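Local coordinates for mitochondrial dynamics protein MID49 (Mus musculus, PDB 4WOY), which acts as a mitochondrial outer-membrane receptor that recruits the fission GTPase Drp1, the chain being the cytosolic part with its nucleotidyltransferase-like fold, at residues E76-L81 / S113-F118; W82-G87 / W98-T103; Y123-V128 / A201-L206. The protein carries 1 engineered substitution. All coordinates share one frame; numbering follows the deposited sequence.

Contact 1 of 3, residues E76-L81 / S113-F118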
loop_
_atom_site.group_PDB
_atom_site.type_symbol
_atom_site.label_atom_id
_atom_site.label_comp_id
_atom_site.label_asym_id
_atom_site.label_seq_id
_atom_site.Cartn_x
_atom_site.Cartn_y
_atom_site.Cartn_z
ATOM N N GLU A 76 -12.845 -7.781 -13.302
ATOM C CA GLU A 76 -12.864 -7.560 -14.745
ATOM C C GLU A 76 -14.167 -6.871 -15.102
ATOM O O GLU A 76 -15.207 -7.518 -15.179
ATOM C CB GLU A 76 -12.695 -8.864 -15.523
ATOM C CG GLU A 76 -11.317 -9.479 -15.300
ATOM C CD GLU A 76 -11.145 -10.850 -15.894
ATOM O OE1 GLU A 76 -12.144 -11.469 -16.342
ATOM O OE2 GLU A 76 -9.981 -11.300 -15.916
ATOM N N LEU A 77 -14.109 -5.557 -15.311
ATOM C CA LEU A 77 -15.308 -4.794 -15.641
ATOM C C LEU A 77 -15.583 -4.799 -17.162
ATOM O O LEU A 77 -14.654 -4.745 -17.967
ATOM C CB LEU A 77 -15.176 -3.361 -15.120
ATOM C CG LEU A 77 -15.038 -3.174 -13.603
ATOM C CD1 LEU A 77 -14.927 -1.695 -13.216
ATOM C CD2 LEU A 77 -16.202 -3.832 -12.890
ATOM N N GLU A 78 -16.846 -4.911 -17.557
ATOM C CA GLU A 78 -17.203 -4.782 -18.980
ATOM C C GLU A 78 -16.777 -3.414 -19.524
ATOM O O GLU A 78 -17.081 -2.387 -18.934
ATOM C CB GLU A 78 -18.711 -4.985 -19.218
ATOM C CG GLU A 78 -19.259 -6.343 -18.783
ATOM C CD GLU A 78 -19.584 -6.426 -17.286
ATOM O OE1 GLU A 78 -19.205 -5.512 -16.521
ATOM O OE2 GLU A 78 -20.231 -7.409 -16.879
ATOM N N PRO A 79 -16.026 -3.405 -20.622
ATOM C CA PRO A 79 -15.559 -2.120 -21.172
ATOM C C PRO A 79 -16.686 -1.173 -21.585
ATOM O O PRO A 79 -17.574 -1.561 -22.332
ATOM C CB PRO A 79 -14.721 -2.543 -22.387
ATOM C CG PRO A 79 -15.169 -3.959 -22.701
ATOM C CD PRO A 79 -15.540 -4.568 -21.388
ATOM N N GLY A 80 -16.653 0.050 -21.065
ATOM C CA GLY A 80 -17.643 1.056 -21.404
ATOM C C GLY A 80 -18.970 0.965 -20.667
ATOM O O GLY A 80 -19.870 1.773 -20.887
ATOM N N LEU A 81 -19.100 -0.028 -19.802
ATOM C CA LEU A 81 -20.301 -0.185 -18.986
ATOM C C LEU A 81 -20.116 0.548 -17.672
ATOM O O LEU A 81 -21.050 0.702 -16.891
ATOM C CB LEU A 81 -20.581 -1.661 -18.719
ATOM C CG LEU A 81 -22.005 -2.201 -18.751
ATOM C CD1 LEU A 81 -22.665 -1.952 -20.103
ATOM C CD2 LEU A 81 -21.974 -3.703 -18.438
ATOM N N SER A 113 -24.912 -7.211 -15.958
ATOM C CA SER A 113 -23.570 -7.438 -15.438
ATOM C C SER A 113 -23.581 -8.148 -14.088
ATOM O O SER A 113 -24.361 -7.791 -13.207
ATOM C CB SER A 113 -22.821 -6.124 -15.295
ATOM O OG SER A 113 -21.639 -6.339 -14.541
ATOM N N PRO A 114 -22.687 -9.138 -13.913
ATOM C CA PRO A 114 -22.570 -9.861 -12.639
ATOM C C PRO A 114 -22.184 -8.933 -11.498
ATOM O O PRO A 114 -22.476 -9.220 -10.339
ATOM C CB PRO A 114 -21.456 -10.898 -12.919
ATOM C CG PRO A 114 -20.671 -10.305 -14.103
ATOM C CD PRO A 114 -21.723 -9.638 -14.927
ATOM N N TRP A 115 -21.559 -7.809 -11.816
ATOM C CA TRP A 115 -21.209 -6.871 -10.778
ATOM C C TRP A 115 -22.417 -6.043 -10.292
ATOM O O TRP A 115 -22.306 -5.318 -9.283
ATOM C CB TRP A 115 -20.100 -5.941 -11.271
ATOM C CG TRP A 115 -18.854 -6.662 -11.723
ATOM C CD1 TRP A 115 -18.341 -6.697 -12.997
ATOM C CD2 TRP A 115 -17.960 -7.448 -10.905
ATOM N NE1 TRP A 115 -17.186 -7.454 -13.018
ATOM C CE2 TRP A 115 -16.933 -7.925 -11.752
ATOM C CE3 TRP A 115 -17.941 -7.809 -9.549
ATOM C CZ2 TRP A 115 -15.896 -8.744 -11.280
ATOM C CZ3 TRP A 115 -16.900 -8.612 -9.081
ATOM C CH2 TRP A 115 -15.893 -9.067 -9.944
ATOM N N ASP A 116 -23.549 -6.122 -11.004
ATOM C CA ASP A 116 -24.713 -5.289 -10.651
ATOM C C ASP A 116 -25.253 -5.573 -9.233
ATOM O O ASP A 116 -25.805 -4.673 -8.596
ATOM C CB ASP A 116 -25.862 -5.453 -11.648
ATOM C CG ASP A 116 -25.582 -4.805 -12.985
ATOM O OD1 ASP A 116 -24.649 -3.980 -13.088
ATOM O OD2 ASP A 116 -26.320 -5.115 -13.939
ATOM N N ARG A 117 -25.065 -6.791 -8.721
ATOM C CA ARG A 117 -25.545 -7.102 -7.373
ATOM C C ARG A 117 -24.809 -6.297 -6.282
ATOM O O ARG A 117 -25.271 -6.225 -5.140
ATOM C CB ARG A 117 -25.422 -8.583 -7.079
ATOM C CG ARG A 117 -24.021 -9.039 -6.977
ATOM C CD ARG A 117 -23.974 -10.472 -6.511
ATOM N NE ARG A 117 -24.071 -10.549 -5.065
ATOM C CZ ARG A 117 -23.687 -11.606 -4.357
ATOM N NH1 ARG A 117 -23.184 -12.679 -4.969
ATOM N NH2 ARG A 117 -23.801 -11.586 -3.034
ATOM N N PHE A 118 -23.674 -5.699 -6.635
ATOM C CA PHE A 118 -22.936 -4.850 -5.710
ATOM C C PHE A 118 -23.250 -3.383 -5.917
ATOM O O PHE A 118 -22.559 -2.508 -5.388
ATOM C CB PHE A 118 -21.437 -5.110 -5.857
ATOM C CG PHE A 118 -21.094 -6.556 -5.756
ATOM C CD1 PHE A 118 -21.188 -7.212 -4.526
ATOM C CD2 PHE A 118 -20.753 -7.284 -6.895
ATOM C CE1 PHE A 118 -20.902 -8.575 -4.426
ATOM C CE2 PHE A 118 -20.469 -8.645 -6.804
ATOM C CZ PHE A 118 -20.552 -9.295 -5.559
#
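Trp115 and Glu78 reach across to each other's segment through similar first torsions: in both, CG stands anti to the carbonyl carbon (chi1 -57° and -60°), and Glu78 then bends at chi2, 83°, which carries its carboxylate to Ser113. The contact joins the loop between strands 69-74 and 82-86 to the loop before strand 119-120. The indole of Trp115 donates from NE1 to Glu76 O at 2.9 Å. The acceptor lies close to the ring plane, yet the N-H comes down on the carbonyl from above its plane and not along a lone pair. Over one face of the same indole sits Leu77, whose CD2 is 3.9 Å from the centroid of the five-membered ring, a CH-pi contact. Glu78 OE1 lies at the ring's edge, the carboxylate turned almost perpendicular to the indole.

The other carboxylate oxygen, Glu78 OE2, receives the hydroxyl of Ser113 on its syn side, OG to OE2 2.9 Å. That serine oxygen also accepts from Trp115 N at 3.1 Å, closing an ST turn, so one hydroxyl both shapes the 113-118 loop and ties it to 76-81. Glu78 OE1 has its own donor in Trp82 NE1. With neutral donors on both oxygens, the carboxylate is held in orientation without a salt bridge among these partners; such donors would be expected to stabilise its ionised form.

Contact 2 of 3, residues W82-G87 / W98-T103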
loop_
_atom_site.group_PDB
_atom_site.type_symbol
_atom_site.label_atom_id
_atom_site.label_comp_id
_atom_site.label_asym_id
_atom_site.label_seq_id
_atom_site.Cartn_x
_atom_site.Cartn_y
_atom_site.Cartn_z
ATOM N N TRP A 82 -18.886 0.992 -17.440
ATOM C CA TRP A 82 -18.497 1.579 -16.165
ATOM C C TRP A 82 -17.606 2.772 -16.409
ATOM O O TRP A 82 -16.795 2.775 -17.334
ATOM C CB TRP A 82 -17.771 0.558 -15.283
ATOM C CG TRP A 82 -18.533 -0.712 -15.087
ATOM C CD1 TRP A 82 -18.470 -1.854 -15.858
ATOM C CD2 TRP A 82 -19.492 -0.975 -14.044
ATOM N NE1 TRP A 82 -19.328 -2.806 -15.340
ATOM C CE2 TRP A 82 -19.967 -2.294 -14.238
ATOM C CE3 TRP A 82 -19.986 -0.219 -12.962
ATOM C CZ2 TRP A 82 -20.919 -2.875 -13.392
ATOM C CZ3 TRP A 82 -20.936 -0.812 -12.104
ATOM C CH2 TRP A 82 -21.388 -2.128 -12.332
ATOM N N SER A 83 -17.776 3.785 -15.568
ATOM C CA SER A 83 -17.093 5.057 -15.738
ATOM C C SER A 83 -16.525 5.503 -14.404
ATOM O O SER A 83 -17.047 5.160 -13.370
ATOM C CB SER A 83 -18.063 6.093 -16.303
ATOM O OG SER A 83 -17.564 7.403 -16.132
ATOM N N LEU A 84 -15.442 6.244 -14.422
ATOM C CA LEU A 84 -14.817 6.692 -13.195
ATOM C C LEU A 84 -15.258 8.080 -12.875
ATOM O O LEU A 84 -15.377 8.924 -13.758
ATOM C CB LEU A 84 -13.296 6.672 -13.308
ATOM C CG LEU A 84 -12.786 5.285 -13.656
ATOM C CD1 LEU A 84 -11.282 5.311 -13.673
ATOM C CD2 LEU A 84 -13.324 4.244 -12.663
ATOM N N VAL A 85 -15.533 8.307 -11.604
ATOM C CA VAL A 85 -15.821 9.637 -11.136
ATOM C C VAL A 85 -14.894 9.936 -9.959
ATOM O O VAL A 85 -14.925 9.254 -8.937
ATOM C CB VAL A 85 -17.296 9.769 -10.732
ATOM C CG1 VAL A 85 -17.603 11.191 -10.344
ATOM C CG2 VAL A 85 -18.180 9.340 -11.889
ATOM N N PRO A 86 -14.037 10.946 -10.106
ATOM C CA PRO A 86 -13.098 11.287 -9.027
ATOM C C PRO A 86 -13.826 11.760 -7.773
ATOM O O PRO A 86 -14.733 12.597 -7.889
ATOM C CB PRO A 86 -12.272 12.412 -9.641
ATOM C CG PRO A 86 -12.450 12.215 -11.084
ATOM C CD PRO A 86 -13.814 11.771 -11.303
ATOM N N GLY A 87 -13.437 11.243 -6.608
ATOM C CA GLY A 87 -14.134 11.551 -5.366
ATOM C C GLY A 87 -14.278 13.037 -5.068
ATOM O O GLY A 87 -15.233 13.451 -4.431
ATOM N N TRP A 98 -12.559 7.558 -5.249
ATOM C CA TRP A 98 -13.110 7.565 -6.598
ATOM C C TRP A 98 -14.414 6.761 -6.629
ATOM O O TRP A 98 -14.554 5.771 -5.885
ATOM C CB TRP A 98 -12.089 6.986 -7.600
ATOM C CG TRP A 98 -11.044 7.965 -8.076
ATOM C CD1 TRP A 98 -10.004 8.514 -7.355
ATOM C CD2 TRP A 98 -10.939 8.510 -9.394
ATOM N NE1 TRP A 98 -9.274 9.368 -8.145
ATOM C CE2 TRP A 98 -9.822 9.379 -9.403
ATOM C CE3 TRP A 98 -11.679 8.346 -10.563
ATOM C CZ2 TRP A 98 -9.433 10.071 -10.534
ATOM C CZ3 TRP A 98 -11.283 9.038 -11.701
ATOM C CH2 TRP A 98 -10.169 9.884 -11.676
ATOM N N ALA A 99 -15.367 7.181 -7.465
ATOM C CA ALA A 99 -16.603 6.405 -7.630
ATOM C C ALA A 99 -16.548 5.638 -8.941
ATOM O O ALA A 99 -15.873 6.033 -9.888
ATOM C CB ALA A 99 -17.839 7.276 -7.576
ATOM N N VAL A 100 -17.235 4.511 -8.958
ATOM C CA VAL A 100 -17.328 3.677 -10.134
ATOM C C VAL A 100 -18.814 3.674 -10.540
ATOM O O VAL A 100 -19.663 3.092 -9.852
ATOM C CB VAL A 100 -16.772 2.228 -9.868
ATOM C CG1 VAL A 100 -16.847 1.381 -11.106
ATOM C CG2 VAL A 100 -15.334 2.276 -9.366
ATOM N N ARG A 101 -19.112 4.353 -11.649
ATOM C CA ARG A 101 -20.479 4.634 -12.082
ATOM C C ARG A 101 -20.935 3.615 -13.115
ATOM O O ARG A 101 -20.275 3.379 -14.127
ATOM C CB ARG A 101 -20.569 6.049 -12.677
ATOM C CG ARG A 101 -21.970 6.543 -13.001
ATOM C CD ARG A 101 -21.936 7.821 -13.864
ATOM N NE ARG A 101 -21.799 9.039 -13.071
ATOM C CZ ARG A 101 -21.166 10.139 -13.480
ATOM N NH1 ARG A 101 -20.582 10.180 -14.682
ATOM N NH2 ARG A 101 -21.103 11.200 -12.680
ATOM N N ARG A 102 -22.074 3.013 -12.854
ATOM C CA ARG A 102 -22.687 2.119 -13.796
ATOM C C ARG A 102 -23.251 2.984 -14.916
ATOM O O ARG A 102 -23.758 4.075 -14.674
ATOM C CB ARG A 102 -23.746 1.259 -13.117
ATOM C CG ARG A 102 -24.492 0.346 -14.060
ATOM C CD ARG A 102 -23.607 -0.662 -14.792
ATOM N NE ARG A 102 -24.424 -1.827 -15.126
ATOM C CZ ARG A 102 -25.235 -1.903 -16.180
ATOM N NH1 ARG A 102 -25.330 -0.891 -17.031
ATOM N NH2 ARG A 102 -25.961 -2.996 -16.386
ATOM N N THR A 103 -23.081 2.511 -16.147
ATOM C CA THR A 103 -23.390 3.261 -17.368
ATOM C C THR A 103 -24.394 2.501 -18.245
ATOM O O THR A 103 -24.588 1.308 -18.051
ATOM C CB THR A 103 -22.080 3.480 -18.195
ATOM O OG1 THR A 103 -21.112 4.211 -17.431
ATOM C CG2 THR A 103 -22.362 4.246 -19.315
#
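Trp82, Trp98 and Val85 bury the most surface where strand 82-86 pairs with strand 97-102 in an antiparallel hairpin. Trp82 extends its ring over its non-hydrogen-bonded partner Arg102. The arginine bends at chi2 (60°), and its CD lies 3.7 Å from the centroid of the six-membered ring, almost directly above it, so the tryptophan covers aliphatic chain more than charge. The guanidinium is steeply inclined to the indole and sits too far along for more than a weak cation-pi attraction; its polar partners include Asp116, in a salt bridge, and His108 O. At the other end of the pairing, Trp98 lies against Pro86: Pro86 CG is 3.6 Å from the centroid of the six-membered ring, over the face, while Leu84 CB meets the edge at Trp98 CZ3, 3.5 Å away.

Val85 points to the opposite side of the sheet, together with Ala99, Ser83 and Arg101. Its CG2 stands over the centre of the Arg101 guanidinium, 3.5 Å from CZ, and its CB is 4.1 Å from Ala99 CB. Backbone bonds in both directions join Val85 to Ala99 and Ser83 to Arg101, with Arg101 N to Ser83 O at 2.8 Å.

The hairpin belongs to the mixed sheet of the nucleotidyltransferase-like domain. Strand 97-102 continues it to strand 205-208, Leu84 and Trp98 touch Leu192 of strand 191-193, and Val100 and Trp82 pack on Leu124 of strand 123-124.

Contact 3 of 3, residues Y123-V128 / A201-L206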
loop_
_atom_site.group_PDB
_atom_site.type_symbol
_atom_site.label_atom_id
_atom_site.label_comp_id
_atom_site.label_asym_id
_atom_site.label_seq_id
_atom_site.Cartn_x
_atom_site.Cartn_y
_atom_site.Cartn_z
ATOM N N TYR A 123 -23.930 3.182 -8.428
ATOM C CA TYR A 123 -22.505 2.995 -8.282
ATOM C C TYR A 123 -22.153 1.641 -7.743
ATOM O O TYR A 123 -22.850 1.101 -6.880
ATOM C CB TYR A 123 -21.942 4.060 -7.353
ATOM C CG TYR A 123 -22.091 5.452 -7.908
ATOM C CD1 TYR A 123 -21.101 6.006 -8.730
ATOM C CD2 TYR A 123 -23.226 6.210 -7.633
ATOM C CE1 TYR A 123 -21.244 7.289 -9.259
ATOM C CE2 TYR A 123 -23.381 7.505 -8.157
ATOM C CZ TYR A 123 -22.390 8.024 -8.975
ATOM O OH TYR A 123 -22.520 9.294 -9.483
ATOM N N LEU A 124 -21.045 1.108 -8.237
ATOM C CA LEU A 124 -20.493 -0.123 -7.724
ATOM C C LEU A 124 -19.874 0.121 -6.350
ATOM O O LEU A 124 -18.901 0.868 -6.217
ATOM C CB LEU A 124 -19.439 -0.664 -8.682
ATOM C CG LEU A 124 -18.789 -1.997 -8.360
ATOM C CD1 LEU A 124 -19.831 -3.075 -8.386
ATOM C CD2 LEU A 124 -17.719 -2.250 -9.394
ATOM N N SER A 125 -20.443 -0.518 -5.331
ATOM C CA SER A 125 -20.087 -0.206 -3.948
ATOM C C SER A 125 -18.908 -1.026 -3.440
ATOM O O SER A 125 -19.021 -2.224 -3.305
ATOM C CB SER A 125 -21.279 -0.438 -3.023
ATOM O OG SER A 125 -20.904 -0.226 -1.666
ATOM N N SER A 126 -17.801 -0.371 -3.115
ATOM C CA SER A 126 -16.688 -1.087 -2.525
ATOM C C SER A 126 -17.127 -1.726 -1.193
ATOM O O SER A 126 -16.753 -2.857 -0.909
ATOM C CB SER A 126 -15.480 -0.156 -2.353
ATOM O OG SER A 126 -15.736 0.838 -1.398
ATOM N N ARG A 127 -17.962 -1.020 -0.420
ATOM C CA ARG A 127 -18.407 -1.505 0.884
ATOM C C ARG A 127 -19.148 -2.825 0.790
ATOM O O ARG A 127 -18.928 -3.706 1.610
ATOM C CB ARG A 127 -19.318 -0.491 1.582
ATOM C CG ARG A 127 -20.096 -1.074 2.777
ATOM C CD ARG A 127 -20.990 -0.040 3.443
ATOM N NE ARG A 127 -21.976 0.516 2.509
ATOM C CZ ARG A 127 -23.138 -0.065 2.202
ATOM N NH1 ARG A 127 -23.480 -1.230 2.759
ATOM N NH2 ARG A 127 -23.966 0.524 1.342
ATOM N N VAL A 128 -20.039 -2.954 -0.185
ATOM C CA VAL A 128 -20.792 -4.191 -0.363
ATOM C C VAL A 128 -19.862 -5.313 -0.847
ATOM O O VAL A 128 -19.938 -6.460 -0.379
ATOM C CB VAL A 128 -21.978 -3.985 -1.333
ATOM C CG1 VAL A 128 -22.720 -5.302 -1.582
ATOM C CG2 VAL A 128 -22.937 -2.927 -0.764
ATOM N N ALA A 201 -17.734 7.844 3.000
ATOM C CA ALA A 201 -18.134 7.221 1.729
ATOM C C ALA A 201 -17.541 5.837 1.425
ATOM O O ALA A 201 -16.597 5.713 0.650
ATOM C CB ALA A 201 -17.795 8.149 0.619
ATOM N N SER A 202 -18.158 4.802 1.981
ATOM C CA SER A 202 -17.677 3.433 1.854
ATOM C C SER A 202 -18.167 2.829 0.560
ATOM O O SER A 202 -17.670 1.793 0.118
ATOM C CB SER A 202 -18.112 2.573 3.052
ATOM O OG SER A 202 -17.139 2.563 4.087
ATOM N N ASN A 203 -19.110 3.499 -0.082
ATOM C CA ASN A 203 -19.411 3.138 -1.454
ATOM C C ASN A 203 -18.229 3.515 -2.374
ATOM O O ASN A 203 -17.960 2.835 -3.353
ATOM C CB ASN A 203 -20.708 3.817 -1.905
ATOM C CG ASN A 203 -21.921 3.339 -1.112
ATOM O OD1 ASN A 203 -22.022 2.163 -0.753
ATOM N ND2 ASN A 203 -22.831 4.266 -0.808
ATOM N N LEU A 204 -17.484 4.554 -2.019
ATOM C CA LEU A 204 -16.339 4.963 -2.822
ATOM C C LEU A 204 -15.134 4.018 -2.694
ATOM O O LEU A 204 -14.948 3.359 -1.668
ATOM C CB LEU A 204 -15.912 6.386 -2.467
ATOM C CG LEU A 204 -17.007 7.434 -2.695
ATOM C CD1 LEU A 204 -16.522 8.807 -2.324
ATOM C CD2 LEU A 204 -17.500 7.426 -4.127
ATOM N N TRP A 205 -14.340 3.969 -3.759
ATOM C CA TRP A 205 -13.094 3.208 -3.832
ATOM C C TRP A 205 -11.922 4.081 -3.389
ATOM O O TRP A 205 -12.000 5.305 -3.469
ATOM C CB TRP A 205 -12.868 2.704 -5.264
ATOM C CG TRP A 205 -13.903 1.724 -5.636
ATOM C CD1 TRP A 205 -15.246 1.948 -5.756
ATOM C CD2 TRP A 205 -13.706 0.334 -5.882
ATOM N NE1 TRP A 205 -15.895 0.781 -6.061
ATOM C CE2 TRP A 205 -14.977 -0.222 -6.150
ATOM C CE3 TRP A 205 -12.578 -0.492 -5.909
ATOM C CZ2 TRP A 205 -15.144 -1.563 -6.442
ATOM C CZ3 TRP A 205 -12.748 -1.816 -6.195
ATOM C CH2 TRP A 205 -14.023 -2.347 -6.462
ATOM N N LEU A 206 -10.844 3.464 -2.914
ATOM C CA LEU A 206 -9.690 4.227 -2.489
ATOM C C LEU A 206 -8.625 4.249 -3.612
ATOM O O LEU A 206 -8.298 3.225 -4.228
ATOM C CB LEU A 206 -9.131 3.625 -1.209
ATOM C CG LEU A 206 -8.002 4.350 -0.504
ATOM C CD1 LEU A 206 -8.593 5.562 0.202
ATOM C CD2 LEU A 206 -7.351 3.429 0.469
#
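Ser126, in the first turn of helix 126-139, meets the 201-206 segment with every atom of its side chain. Residues 201-204 are the loop leading into strand 205-208, which carries Trp205. CB of Ser126 stands over one face of the Trp205 indole, 3.8 Å from the centroid of the five-membered ring and only 7° off the ring normal, a CH-pi contact. From there chi1 of 67° sets OG between the backbone N and the carbonyl carbon, so that the hydroxyl lies between two carbonyl oxygens of the loop: OG is 2.6 Å from Ser202 O and 2.7 Å from Leu204 O. The backbone N of the same serine donates to Asn203 O, approaching from above the carbonyl plane.

The ring N-H of the same indole fixes its orientation. Trp205 NE1 gives its hydrogen to Leu124 O at 3.0 Å, with the oxygen practically in the ring plane and the N-H nearly straight, though it meets the carbonyl from above the carbonyl's own plane; Leu124 CD2 packs beside CZ2.

A second cluster forms round the amide oxygen of Asn203. Ser125 OG donates to Asn203 OD1 at 2.8 Å, and Arg127 NH2 reaches the same oxygen at 3.3 Å on a lone pair, from a side chain lying alongside that of Asn203. Ser125 is the N-cap of the helix: its OG also accepts from Val128 N, 3.2 Å away, so its hydroxyl links the first turn to Asn203.

Helix start and loop are therefore joined by complementary polarity. Carbonyls of 202-204 face N-H and hydroxyl donors at the helix N-terminus, and Asn203 OD1, with two donors, would be expected to be polarised by the nearby arginine.

The three contacts adjoin one another on one side of the chain's centre, within the nucleotidyltransferase-like domain. Contacts 2 and 3 are closest, about 10 Å between centres, and share the main sheet through strands 97-102 and 205-208, where Trp98 O lies 2.8 Å from Trp205 N, a probable hydrogen bond. A further probable bond between them runs from Leu124 N to Val100 O, 2.9 Å. Contact 1, about 12 Å from contact 2, meets it through the salt bridge from Asp116 OD1 to Arg102 NE, 3.0 Å. Contacts 1 and 3, some 14 Å apart, join where Phe118 O probably accepts from Ser125 N at 2.9 Å. Leu124 touches both other contacts, since its CD1 also packs on Phe118 of contact 1.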